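Local structure of purine nucleoside phosphorylase (Anopheles gambiae, 2P4S) at residues Leu108-Gly113 / Leu153-Leu158; Tyr157-Pro162 / Phe359-Val364. The protein catalyses the phosphorolysis of inosine, guanosine and their 2'-deoxy forms to free purine base and pentose 1-phosphate in purine salvage. One frame throughout, in Å; residues are numbered along the deposited sequence.

In the fold
Along the chain come first 108-113, which leads into strand 112-116, then the overlapping 153-158 and 157-162, and far later helical segment 359-364. Contacts 1 and 2 lie with their centres about 10 Å apart and share Tyr157 and Leu158 at the end of strand 152-158. Strand 161-167 joins them: it pairs in parallel with 112-116 and antiparallel with 152-158. Phe155 and Tyr157 serve contact 1 while Leu158 turns the other way to meet helix 353-370 in contact 2, so strand 152-158 is packed on both its faces. The two contacts also touch directly, with Leu108 CD2 3.7 Å from Pro162 CB.

Contact 1 (Leu108-Gly113 / Leu153-Leu158); sequences LRPKVG and LVFGYL
The carbonyl oxygen of Leu108, whose side chain reaches across to Phe155, Gly156 and Tyr157, accepts a 2.8 Å hydrogen bond from NH1 of Arg109. The oxygen lies nearly in the guanidinium plane, but the donor stands 56° above the carbonyl plane. NH1 also bonds to Thr106 O and NH2 to Leu103 O, which ties the loop to the end of helix 92-105. Across the contact, within 153-158, Leu108 CD2 meets backbone, 3.5 Å from Gly156 N. The second methyl, CD1, approaches the Tyr157 ring obliquely, 4.2 Å from CE2. These segments are not paired strands: in the mixed sheet 112-116 and 152-158 flank strand 161-167 on its two sides, and the side chains meet over that strand, with no hydrogen bond across. Pro110 and Phe155 both lean on Met164, while Leu108 touches Pro162. Phe155 has CG anti to its carbonyl carbon (chi1 -72°), which swings the ring toward the proline; Pro110 CG comes within 4.0 Å of Phe155 CD1, at a slant to the ring. Nearer the backbone, the CB atoms of Leu108 and Phe155 are 4.2 Å apart.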
# COMPACT_ATOMS: atom_id res chain seq x y z
N LEU A 108 -29.76 28.31 1.40
CA LEU A 108 -30.02 26.91 1.77
C LEU A 108 -29.09 26.49 2.89
O LEU A 108 -27.90 26.84 2.89
CB LEU A 108 -29.84 26.02 0.56
CG LEU A 108 -31.10 25.57 -0.18
CD1 LEU A 108 -31.27 26.23 -1.63
CD2 LEU A 108 -30.99 24.04 -0.29
N ARG A 109 -29.65 25.81 3.89
CA ARG A 109 -28.88 25.28 5.01
C ARG A 109 -29.15 23.75 5.11
O ARG A 109 -29.97 23.31 5.93
CB ARG A 109 -29.18 26.04 6.33
CG ARG A 109 -28.69 27.52 6.42
CD ARG A 109 -27.18 27.67 6.13
NE ARG A 109 -26.69 29.06 6.05
CZ ARG A 109 -26.63 29.81 4.94
NH1 ARG A 109 -27.05 29.36 3.76
NH2 ARG A 109 -26.15 31.04 5.00
N PRO A 110 -28.49 22.93 4.23
CA PRO A 110 -28.75 21.49 4.18
C PRO A 110 -28.10 20.77 5.33
O PRO A 110 -27.07 21.23 5.83
CB PRO A 110 -28.11 21.06 2.89
CG PRO A 110 -27.02 22.03 2.63
CD PRO A 110 -27.48 23.34 3.21
N LYS A 111 -28.70 19.66 5.74
CA LYS A 111 -28.19 18.80 6.82
C LYS A 111 -27.57 17.53 6.26
O LYS A 111 -26.94 16.76 7.00
CB LYS A 111 -29.32 18.42 7.80
CG LYS A 111 -29.98 19.65 8.47
CD LYS A 111 -29.00 20.42 9.35
CE LYS A 111 -29.58 21.79 9.66
NZ LYS A 111 -30.79 21.71 10.56
N VAL A 112 -27.77 17.32 4.96
CA VAL A 112 -27.35 16.15 4.26
C VAL A 112 -26.46 16.53 3.07
O VAL A 112 -26.90 17.23 2.19
CB VAL A 112 -28.57 15.30 3.77
CG1 VAL A 112 -28.07 14.01 3.11
CG2 VAL A 112 -29.55 14.98 4.94
N GLY A 113 -25.22 16.03 3.04
CA GLY A 113 -24.37 16.06 1.82
C GLY A 113 -24.43 14.76 1.00
O GLY A 113 -24.44 13.67 1.56
N LEU A 153 -21.26 21.86 -7.51
CA LEU A 153 -21.86 21.77 -6.21
C LEU A 153 -23.30 22.35 -6.29
O LEU A 153 -23.49 23.52 -6.68
CB LEU A 153 -20.98 22.51 -5.21
CG LEU A 153 -21.22 22.27 -3.73
CD1 LEU A 153 -21.25 20.74 -3.43
CD2 LEU A 153 -20.15 22.96 -2.94
N VAL A 154 -24.30 21.52 -6.01
CA VAL A 154 -25.69 21.89 -6.20
C VAL A 154 -26.39 21.91 -4.83
O VAL A 154 -26.43 20.89 -4.12
CB VAL A 154 -26.43 20.97 -7.20
CG1 VAL A 154 -27.72 21.56 -7.63
CG2 VAL A 154 -25.62 20.78 -8.44
N PHE A 155 -26.89 23.08 -4.43
CA PHE A 155 -27.66 23.19 -3.18
C PHE A 155 -29.08 23.23 -3.66
O PHE A 155 -29.40 24.05 -4.48
CB PHE A 155 -27.33 24.48 -2.43
CG PHE A 155 -25.96 24.50 -1.80
CD1 PHE A 155 -25.82 24.32 -0.42
CD2 PHE A 155 -24.81 24.75 -2.56
CE1 PHE A 155 -24.54 24.34 0.21
CE2 PHE A 155 -23.56 24.79 -1.97
CZ PHE A 155 -23.42 24.60 -0.55
N GLY A 156 -29.94 22.33 -3.19
CA GLY A 156 -31.33 22.28 -3.70
C GLY A 156 -32.19 21.41 -2.80
O GLY A 156 -31.69 20.86 -1.81
N TYR A 157 -33.47 21.31 -3.15
CA TYR A 157 -34.46 20.49 -2.44
C TYR A 157 -34.63 19.13 -3.12
O TYR A 157 -34.98 19.04 -4.32
CB TYR A 157 -35.81 21.24 -2.32
CG TYR A 157 -35.72 22.46 -1.43
CD1 TYR A 157 -35.98 22.35 -0.08
CD2 TYR A 157 -35.34 23.72 -1.93
CE1 TYR A 157 -35.89 23.48 0.79
CE2 TYR A 157 -35.22 24.87 -1.08
CZ TYR A 157 -35.51 24.73 0.29
OH TYR A 157 -35.42 25.81 1.19
N LEU A 158 -34.35 18.08 -2.35
CA LEU A 158 -34.68 16.71 -2.80
C LEU A 158 -36.01 16.23 -2.15
O LEU A 158 -36.04 15.92 -0.96
CB LEU A 158 -33.53 15.73 -2.49
CG LEU A 158 -33.61 14.34 -3.14
CD1 LEU A 158 -33.73 14.42 -4.65
CD2 LEU A 158 -32.41 13.51 -2.79

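Contact 2 (Tyr157-Pro162 / Phe359-Val364)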
# COMPACT_ATOMS: atom_id res chain seq x y z
N TYR A 157 -33.47 21.31 -3.15
CA TYR A 157 -34.46 20.49 -2.44
C TYR A 157 -34.63 19.13 -3.12
O TYR A 157 -34.98 19.04 -4.32
CB TYR A 157 -35.81 21.24 -2.32
CG TYR A 157 -35.72 22.46 -1.43
CD1 TYR A 157 -35.98 22.35 -0.08
CD2 TYR A 157 -35.34 23.72 -1.93
CE1 TYR A 157 -35.89 23.48 0.79
CE2 TYR A 157 -35.22 24.87 -1.08
CZ TYR A 157 -35.51 24.73 0.29
OH TYR A 157 -35.42 25.81 1.19
N LEU A 158 -34.35 18.08 -2.35
CA LEU A 158 -34.68 16.71 -2.80
C LEU A 158 -36.01 16.23 -2.15
O LEU A 158 -36.04 15.92 -0.96
CB LEU A 158 -33.53 15.73 -2.49
CG LEU A 158 -33.61 14.34 -3.14
CD1 LEU A 158 -33.73 14.42 -4.65
CD2 LEU A 158 -32.41 13.51 -2.79
N ALA A 159 -37.08 16.20 -2.95
CA ALA A 159 -38.47 16.07 -2.45
C ALA A 159 -38.76 16.94 -1.22
O ALA A 159 -39.22 16.43 -0.20
CB ALA A 159 -38.80 14.59 -2.15
N GLY A 160 -38.47 18.24 -1.31
CA GLY A 160 -38.68 19.14 -0.18
C GLY A 160 -37.59 19.18 0.87
O GLY A 160 -37.65 20.00 1.78
N VAL A 161 -36.58 18.31 0.79
CA VAL A 161 -35.51 18.33 1.81
C VAL A 161 -34.27 19.01 1.24
O VAL A 161 -33.80 18.63 0.15
CB VAL A 161 -35.19 16.91 2.37
CG1 VAL A 161 -34.14 16.97 3.46
CG2 VAL A 161 -36.49 16.23 2.88
N PRO A 162 -33.76 20.06 1.93
CA PRO A 162 -32.51 20.69 1.49
C PRO A 162 -31.30 19.75 1.59
O PRO A 162 -30.98 19.19 2.69
CB PRO A 162 -32.36 21.90 2.43
CG PRO A 162 -33.20 21.59 3.60
CD PRO A 162 -34.31 20.70 3.14
N PHE A 359 -34.98 6.17 -4.76
CA PHE A 359 -34.25 5.48 -3.66
C PHE A 359 -33.54 6.48 -2.76
O PHE A 359 -33.76 6.51 -1.55
CB PHE A 359 -33.28 4.41 -4.24
CG PHE A 359 -32.47 3.64 -3.20
CD1 PHE A 359 -33.05 2.58 -2.47
CD2 PHE A 359 -31.14 3.96 -2.96
CE1 PHE A 359 -32.31 1.86 -1.52
CE2 PHE A 359 -30.38 3.22 -2.01
CZ PHE A 359 -30.97 2.18 -1.29
N VAL A 360 -32.72 7.33 -3.35
CA VAL A 360 -31.99 8.32 -2.56
C VAL A 360 -32.92 9.34 -1.85
O VAL A 360 -32.69 9.74 -0.70
CB VAL A 360 -30.88 9.02 -3.38
CG1 VAL A 360 -30.28 10.24 -2.61
CG2 VAL A 360 -29.77 8.00 -3.71
N SER A 361 -33.94 9.76 -2.57
CA SER A 361 -34.95 10.68 -2.08
C SER A 361 -35.72 10.15 -0.85
O SER A 361 -35.93 10.87 0.13
CB SER A 361 -35.89 10.97 -3.27
OG SER A 361 -36.91 11.81 -2.87
N ARG A 362 -36.08 8.87 -0.88
CA ARG A 362 -36.63 8.21 0.31
C ARG A 362 -35.69 8.06 1.51
O ARG A 362 -36.16 8.20 2.64
CB ARG A 362 -37.28 6.90 -0.07
CG ARG A 362 -38.42 7.14 -0.99
CD ARG A 362 -39.35 5.99 -1.11
NE ARG A 362 -40.37 6.28 -2.12
CZ ARG A 362 -41.56 5.68 -2.19
NH1 ARG A 362 -41.87 4.71 -1.32
NH2 ARG A 362 -42.42 6.01 -3.15
N ILE A 363 -34.39 7.79 1.28
CA ILE A 363 -33.40 7.85 2.39
C ILE A 363 -33.27 9.22 3.04
O ILE A 363 -33.25 9.33 4.27
CB ILE A 363 -31.97 7.30 2.01
CG1 ILE A 363 -31.96 5.77 2.15
CG2 ILE A 363 -30.88 7.80 2.99
CD1 ILE A 363 -31.94 5.14 0.81
N VAL A 364 -33.17 10.26 2.23
CA VAL A 364 -33.04 11.63 2.74
C VAL A 364 -34.32 12.00 3.53
O VAL A 364 -34.25 12.64 4.61
CB VAL A 364 -32.79 12.62 1.54
CG1 VAL A 364 -32.97 14.08 1.98
CG2 VAL A 364 -31.42 12.39 0.96
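Leu158 drives its side chain into the helical segment, where its CD2 meets Val360, Ser361 and Val364. Its CG stands anti to the backbone N (chi1 -169°), and this puts CD2 3.9 Å from Ser361 CA, close against the helix backbone. The same methyl meets Val360 CG1 at 3.9 Å, the two side chains running roughly at right angles, and lies 4.0 Å from CG2 of Val364, one turn further along the helix. Next comes Ala159, exposed at the margin, with CB 3.4 Å from Ser361 OG, a plain van der Waals approach. Leu158 to Val161 form a type I' turn, the tight reversal that joins strands 152-158 and 161-167 into a beta-hairpin. It is closed by Leu158 N to Val161 O at 2.6 Å and by the return bond from Val161 N to Leu158 O. Helix 353-370 also packs on the sheet through Val364, which touches Ile197 of strand 195-204, while Phe359 and Ile363 reach helix 253-265. At Gly160's backbone angles (phi 83°, psi -7°) a CB would collide with the preceding carbonyl oxygen. Past the turn, the side chains of Val161 and Val364 pass in opposite directions, and the two CG1 methyls press together at 3.5 Å, tighter than usual for carbons.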